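Local coordinates for putative 4-amino-4-deoxychorismate lyase (Thermus thermophilus, PDB 2ZGI), which binds pyridoxal-5'-phosphate and, as a class-IV aminotransferase family member, probably acts as a lyase, putatively on 4-amino-4-deoxychorismate, at residues 166-178 with 198-212. Residues are numbered along the deposited sequence; the frame is centred on the assembly and turned at random.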
loop_
_atom_site.group_PDB
_atom_site.type_symbol
_atom_site.label_atom_id
_atom_site.label_comp_id
_atom_site.label_asym_id
_atom_site.label_seq_id
_atom_site.Cartn_x
_atom_site.Cartn_y
_atom_site.Cartn_z
ATOM N N LEU D 166 8.953 -5.959 21.689
ATOM C CA LEU D 166 10.364 -5.630 21.907
ATOM C C LEU D 166 11.229 -6.658 21.199
ATOM O O LEU D 166 10.837 -7.815 21.056
ATOM C CB LEU D 166 10.718 -5.672 23.396
ATOM C CG LEU D 166 10.118 -4.678 24.397
ATOM C CD1 LEU D 166 8.797 -5.167 24.970
ATOM C CD2 LEU D 166 11.096 -4.540 25.537
ATOM N N LEU D 167 12.426 -6.235 20.795
ATOM C CA LEU D 167 13.384 -7.122 20.145
ATOM C C LEU D 167 14.687 -7.167 20.943
ATOM O O LEU D 167 15.221 -6.126 21.320
ATOM C CB LEU D 167 13.660 -6.623 18.727
ATOM C CG LEU D 167 14.617 -7.441 17.851
ATOM C CD1 LEU D 167 14.022 -8.786 17.501
ATOM C CD2 LEU D 167 14.939 -6.647 16.593
ATOM N N PHE D 168 15.195 -8.372 21.198
ATOM C CA PHE D 168 16.467 -8.522 21.890
ATOM C C PHE D 168 17.459 -9.288 21.037
ATOM O O PHE D 168 17.202 -10.422 20.632
ATOM C CB PHE D 168 16.306 -9.219 23.245
ATOM C CG PHE D 168 17.597 -9.333 24.021
ATOM C CD1 PHE D 168 18.087 -8.250 24.733
ATOM C CD2 PHE D 168 18.331 -10.516 24.012
ATOM C CE1 PHE D 168 19.293 -8.347 25.444
ATOM C CE2 PHE D 168 19.523 -10.621 24.715
ATOM C CZ PHE D 168 20.001 -9.531 25.440
ATOM N N ARG D 169 18.599 -8.651 20.778
ATOM C CA ARG D 169 19.691 -9.269 20.018
ATOM C C ARG D 169 21.038 -8.916 20.648
ATOM O O ARG D 169 21.252 -7.788 21.097
ATOM C CB ARG D 169 19.634 -8.857 18.541
ATOM C CG ARG D 169 20.768 -9.417 17.671
ATOM C CD ARG D 169 20.777 -8.886 16.214
ATOM N NE ARG D 169 20.662 -7.428 16.087
ATOM C CZ ARG D 169 19.565 -6.798 15.663
ATOM N NH1 ARG D 169 18.487 -7.500 15.326
ATOM N NH2 ARG D 169 19.538 -5.467 15.568
ATOM N N GLU D 170 21.932 -9.906 20.683
ATOM C CA GLU D 170 23.283 -9.753 21.227
ATOM C C GLU D 170 23.218 -9.314 22.705
ATOM O O GLU D 170 23.153 -10.161 23.614
ATOM C CB GLU D 170 24.148 -8.803 20.366
ATOM C CG GLU D 170 23.973 -8.925 18.816
ATOM C CD GLU D 170 24.543 -10.218 18.198
ATOM O OE1 GLU D 170 25.754 -10.493 18.371
ATOM O OE2 GLU D 170 23.786 -10.942 17.506
ATOM N N GLY D 171 23.216 -8.007 22.955
ATOM C CA GLY D 171 23.051 -7.523 24.326
ATOM C C GLY D 171 22.244 -6.247 24.427
ATOM O O GLY D 171 22.322 -5.528 25.437
ATOM N N THR D 172 21.459 -5.981 23.384
ATOM C CA THR D 172 20.660 -4.763 23.314
ATOM C C THR D 172 19.163 -5.055 23.141
ATOM O O THR D 172 18.760 -5.936 22.369
ATOM C CB THR D 172 21.192 -3.806 22.217
ATOM O OG1 THR D 172 20.157 -2.917 21.775
ATOM C CG2 THR D 172 21.696 -4.598 21.047
ATOM N N LEU D 173 18.355 -4.323 23.896
ATOM C CA LEU D 173 16.901 -4.406 23.815
ATOM C C LEU D 173 16.391 -3.219 23.018
ATOM O O LEU D 173 16.626 -2.062 23.380
ATOM C CB LEU D 173 16.295 -4.398 25.221
ATOM C CG LEU D 173 14.781 -4.551 25.395
ATOM C CD1 LEU D 173 14.328 -5.991 25.226
ATOM C CD2 LEU D 173 14.397 -4.014 26.766
ATOM N N TYR D 174 15.694 -3.512 21.928
ATOM C CA TYR D 174 15.077 -2.499 21.085
ATOM C C TYR D 174 13.590 -2.360 21.362
ATOM O O TYR D 174 12.865 -3.358 21.428
ATOM C CB TYR D 174 15.266 -2.853 19.614
ATOM C CG TYR D 174 16.721 -3.023 19.258
ATOM C CD1 TYR D 174 17.503 -1.919 18.902
ATOM C CD2 TYR D 174 17.327 -4.283 19.309
ATOM C CE1 TYR D 174 18.853 -2.072 18.571
ATOM C CE2 TYR D 174 18.680 -4.448 18.980
ATOM C CZ TYR D 174 19.433 -3.336 18.618
ATOM O OH TYR D 174 20.768 -3.497 18.296
ATOM N N LEU D 175 13.148 -1.123 21.526
ATOM C CA LEU D 175 11.720 -0.831 21.593
ATOM C C LEU D 175 11.259 -0.371 20.219
ATOM O O LEU D 175 11.822 0.572 19.621
ATOM C CB LEU D 175 11.404 0.225 22.660
ATOM C CG LEU D 175 12.118 0.155 24.022
ATOM C CD1 LEU D 175 11.382 1.050 25.022
ATOM C CD2 LEU D 175 12.277 -1.275 24.580
ATOM N N LEU D 176 10.245 -1.059 19.697
ATOM C CA LEU D 176 9.808 -0.829 18.326
ATOM C C LEU D 176 8.936 0.417 18.314
ATOM O O LEU D 176 7.922 0.461 19.028
ATOM C CB LEU D 176 9.026 -2.042 17.789
ATOM C CG LEU D 176 9.805 -3.183 17.115
ATOM C CD1 LEU D 176 10.920 -3.722 17.990
ATOM C CD2 LEU D 176 8.859 -4.309 16.745
ATOM N N GLU D 177 9.319 1.422 17.521
ATOM C CA GLU D 177 8.562 2.669 17.467
ATOM C C GLU D 177 7.354 2.571 16.553
ATOM O O GLU D 177 7.220 1.610 15.803
ATOM C CB GLU D 177 9.442 3.842 17.005
ATOM C CG GLU D 177 10.645 4.062 17.857
ATOM C CD GLU D 177 11.567 5.133 17.307
ATOM O OE1 GLU D 177 11.488 5.481 16.111
ATOM O OE2 GLU D 177 12.382 5.636 18.105
ATOM N N GLY D 178 6.493 3.585 16.639
ATOM C CA GLY D 178 5.359 3.766 15.743
ATOM C C GLY D 178 3.985 3.336 16.250
ATOM O O GLY D 178 3.006 3.490 15.545
ATOM N N ARG D 198 21.867 -2.558 27.250
ATOM C CA ARG D 198 21.697 -1.360 26.447
ATOM C C ARG D 198 20.293 -1.371 25.851
ATOM O O ARG D 198 19.737 -2.438 25.577
ATOM C CB ARG D 198 22.743 -1.327 25.326
ATOM C CG ARG D 198 22.743 -0.062 24.470
ATOM C CD ARG D 198 23.892 -0.090 23.463
ATOM N NE ARG D 198 23.677 -1.067 22.393
ATOM C CZ ARG D 198 23.430 -0.747 21.122
ATOM N NH1 ARG D 198 23.370 0.530 20.754
ATOM N NH2 ARG D 198 23.249 -1.702 20.213
ATOM N N VAL D 199 19.726 -0.182 25.665
ATOM C CA VAL D 199 18.372 -0.041 25.143
ATOM C C VAL D 199 18.311 1.022 24.041
ATOM O O VAL D 199 18.737 2.175 24.232
ATOM C CB VAL D 199 17.349 0.268 26.280
ATOM C CG1 VAL D 199 16.023 0.797 25.713
ATOM C CG2 VAL D 199 17.109 -0.974 27.111
ATOM N N GLU D 200 17.798 0.625 22.887
ATOM C CA GLU D 200 17.587 1.540 21.770
ATOM C C GLU D 200 16.145 1.496 21.278
ATOM O O GLU D 200 15.492 0.465 21.388
ATOM C CB GLU D 200 18.487 1.158 20.604
ATOM C CG GLU D 200 19.973 1.358 20.848
ATOM C CD GLU D 200 20.718 1.498 19.536
ATOM O OE1 GLU D 200 20.661 2.608 18.939
ATOM O OE2 GLU D 200 21.341 0.496 19.093
ATOM N N ARG D 201 15.694 2.608 20.696
ATOM C CA ARG D 201 14.367 2.742 20.078
ATOM C C ARG D 201 14.573 2.881 18.576
ATOM O O ARG D 201 15.514 3.555 18.149
ATOM C CB ARG D 201 13.653 3.994 20.604
ATOM C CG ARG D 201 13.604 4.083 22.130
ATOM C CD ARG D 201 13.093 5.428 22.613
ATOM N NE ARG D 201 13.094 5.484 24.078
ATOM C CZ ARG D 201 12.128 4.991 24.857
ATOM N NH1 ARG D 201 11.056 4.410 24.325
ATOM N NH2 ARG D 201 12.234 5.095 26.178
ATOM N N GLY D 202 13.708 2.251 17.780
ATOM C CA GLY D 202 13.775 2.404 16.317
ATOM C C GLY D 202 12.527 1.972 15.584
ATOM O O GLY D 202 11.621 1.377 16.177
ATOM N N LEU D 203 12.454 2.295 14.300
ATOM C CA LEU D 203 11.442 1.738 13.441
ATOM C C LEU D 203 12.032 0.533 12.744
ATOM O O LEU D 203 13.113 0.626 12.137
ATOM C CB LEU D 203 10.986 2.765 12.413
ATOM C CG LEU D 203 10.109 3.892 12.922
ATOM C CD1 LEU D 203 10.182 5.110 11.990
ATOM C CD2 LEU D 203 8.653 3.368 13.091
ATOM N N PHE D 204 11.338 -0.596 12.847
ATOM C CA PHE D 204 11.805 -1.890 12.323
ATOM C C PHE D 204 10.844 -2.439 11.283
ATOM O O PHE D 204 9.621 -2.391 11.467
ATOM C CB PHE D 204 11.938 -2.932 13.443
ATOM C CG PHE D 204 13.106 -2.683 14.400
ATOM C CD1 PHE D 204 14.230 -3.501 14.361
ATOM C CD2 PHE D 204 13.056 -1.653 15.347
ATOM C CE1 PHE D 204 15.300 -3.287 15.241
ATOM C CE2 PHE D 204 14.105 -1.418 16.227
ATOM C CZ PHE D 204 15.231 -2.240 16.181
ATOM N N ARG D 205 11.409 -2.972 10.199
ATOM C CA ARG D 205 10.676 -3.745 9.207
ATOM C C ARG D 205 10.667 -5.206 9.663
ATOM O O ARG D 205 11.535 -5.612 10.425
ATOM C CB ARG D 205 11.381 -3.669 7.838
ATOM C CG ARG D 205 11.622 -2.276 7.266
ATOM C CD ARG D 205 11.796 -2.298 5.740
ATOM N NE ARG D 205 10.583 -2.680 5.014
ATOM C CZ ARG D 205 9.533 -1.893 4.772
ATOM N NH1 ARG D 205 9.502 -0.623 5.183
ATOM N NH2 ARG D 205 8.499 -2.381 4.094
ATOM N N PRO D 206 9.713 -6.015 9.178
ATOM C CA PRO D 206 9.658 -7.448 9.547
ATOM C C PRO D 206 11.030 -8.144 9.484
ATOM O O PRO D 206 11.429 -8.829 10.420
ATOM C CB PRO D 206 8.723 -8.042 8.495
ATOM C CG PRO D 206 7.853 -6.870 8.057
ATOM C CD PRO D 206 8.681 -5.643 8.187
ATOM N N GLU D 207 11.762 -7.918 8.403
ATOM C CA GLU D 207 13.045 -8.563 8.152
ATOM C C GLU D 207 14.117 -8.050 9.094
ATOM O O GLU D 207 15.181 -8.659 9.236
ATOM C CB GLU D 207 13.482 -8.308 6.709
ATOM C CG GLU D 207 12.328 -8.146 5.722
ATOM C CD GLU D 207 11.858 -6.693 5.594
ATOM O OE1 GLU D 207 12.699 -5.779 5.757
ATOM O OE2 GLU D 207 10.666 -6.476 5.312
ATOM N N GLY D 208 13.848 -6.927 9.738
ATOM C CA GLY D 208 14.776 -6.378 10.716
ATOM C C GLY D 208 14.638 -7.050 12.063
ATOM O O GLY D 208 15.434 -6.788 12.981
ATOM N N LEU D 209 13.631 -7.914 12.196
ATOM C CA LEU D 209 13.342 -8.534 13.487
ATOM C C LEU D 209 14.158 -9.802 13.693
ATOM O O LEU D 209 13.630 -10.911 13.755
ATOM C CB LEU D 209 11.838 -8.774 13.680
ATOM C CG LEU D 209 10.982 -7.511 13.546
ATOM C CD1 LEU D 209 9.496 -7.839 13.693
ATOM C CD2 LEU D 209 11.425 -6.427 14.534
ATOM N N ARG D 210 15.466 -9.605 13.785
ATOM C CA ARG D 210 16.407 -10.676 14.057
ATOM C C ARG D 210 16.675 -10.688 15.541
ATOM O O ARG D 210 17.064 -9.678 16.119
ATOM C CB ARG D 210 17.718 -10.436 13.292
ATOM C CG ARG D 210 17.534 -10.322 11.785
ATOM C CD ARG D 210 17.118 -11.641 11.180
ATOM N NE ARG D 210 16.803 -11.504 9.761
ATOM C CZ ARG D 210 15.581 -11.313 9.263
ATOM N NH1 ARG D 210 14.523 -11.216 10.071
ATOM N NH2 ARG D 210 15.418 -11.209 7.946
ATOM N N GLY D 211 16.463 -11.841 16.158
ATOM C CA GLY D 211 16.728 -11.976 17.572
ATOM C C GLY D 211 15.496 -12.508 18.268
ATOM O O GLY D 211 14.676 -13.190 17.657
ATOM N N HIS D 212 15.371 -12.173 19.546
ATOM C CA HIS D 212 14.255 -12.645 20.353
ATOM C C HIS D 212 13.216 -11.550 20.510
ATOM O O HIS D 212 13.512 -10.473 21.034
ATOM C CB HIS D 212 14.755 -13.128 21.715
ATOM C CG HIS D 212 15.719 -14.267 21.616
ATOM N ND1 HIS D 212 15.310 -15.579 21.499
ATOM C CD2 HIS D 212 17.072 -14.286 21.571
ATOM C CE1 HIS D 212 16.370 -16.362 21.414
ATOM N NE2 HIS D 212 17.453 -15.603 21.459
HETATM O O HOH W 1 17.547 -5.287 12.832
HETATM O O HOH W 2 9.038 -0.297 14.555
HETATM O O HOH W 3 14.664 6.569 17.508
#
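Phe-204 turns the edge of its ring to the face of Tyr-174 in an offset edge-to-face pair: the planes stand at 64° and the centroids are 5.4 Å apart. Tyr-174 CD1 and Gly-208 O lie at that ring's edge, in its plane. Leu-176 CD1 lies over one face of the Phe-204 ring, 4.0 Å from Phe-204 CD2, while Leu-167 CD2 comes in obliquely, 3.6 Å from Phe-204 CE1. Leu-167 holds its CG anti to the backbone N (chi1 -178°), which carries CD2 to the ring and to Leu-209. Glu-200 runs alongside Tyr-174, its OE2 3.6 Å from Tyr-174 CE1. That carboxylate also forms a salt bridge with Arg-198. At the edge of the Arg-169 guanidinium, NH1 gives a weak hydrogen bond to Arg-210 O.

Strands 172-176 and 198-202 run parallel, their short axes 27° apart, as the two arms of a right-handed beta-alpha-beta crossover through helix 183-194. Successive hydrogen bonds from Leu-173 N to Arg-198 O and from Glu-200 N to Leu-173 O set the register. On the helix side, Leu-175 lies beside Arg-201, whose NH1 forms a salt bridge with Glu-186 of that helix. Antiparallel pairing of Phe-168 with His-212 brings the second segment back into the sheet.

Glu-177 N donates a hydrogen bond to Gly-202 O at 2.7 Å. The side chain of Glu-177 lies against the Gly-202 backbone, CG 3.3 Å from Gly-202 O, and its extended end lays OE2 3.2 Å from Arg-201 CB. With an alanine here, Gly-202 would probably lose the aliphatic cover over its backbone.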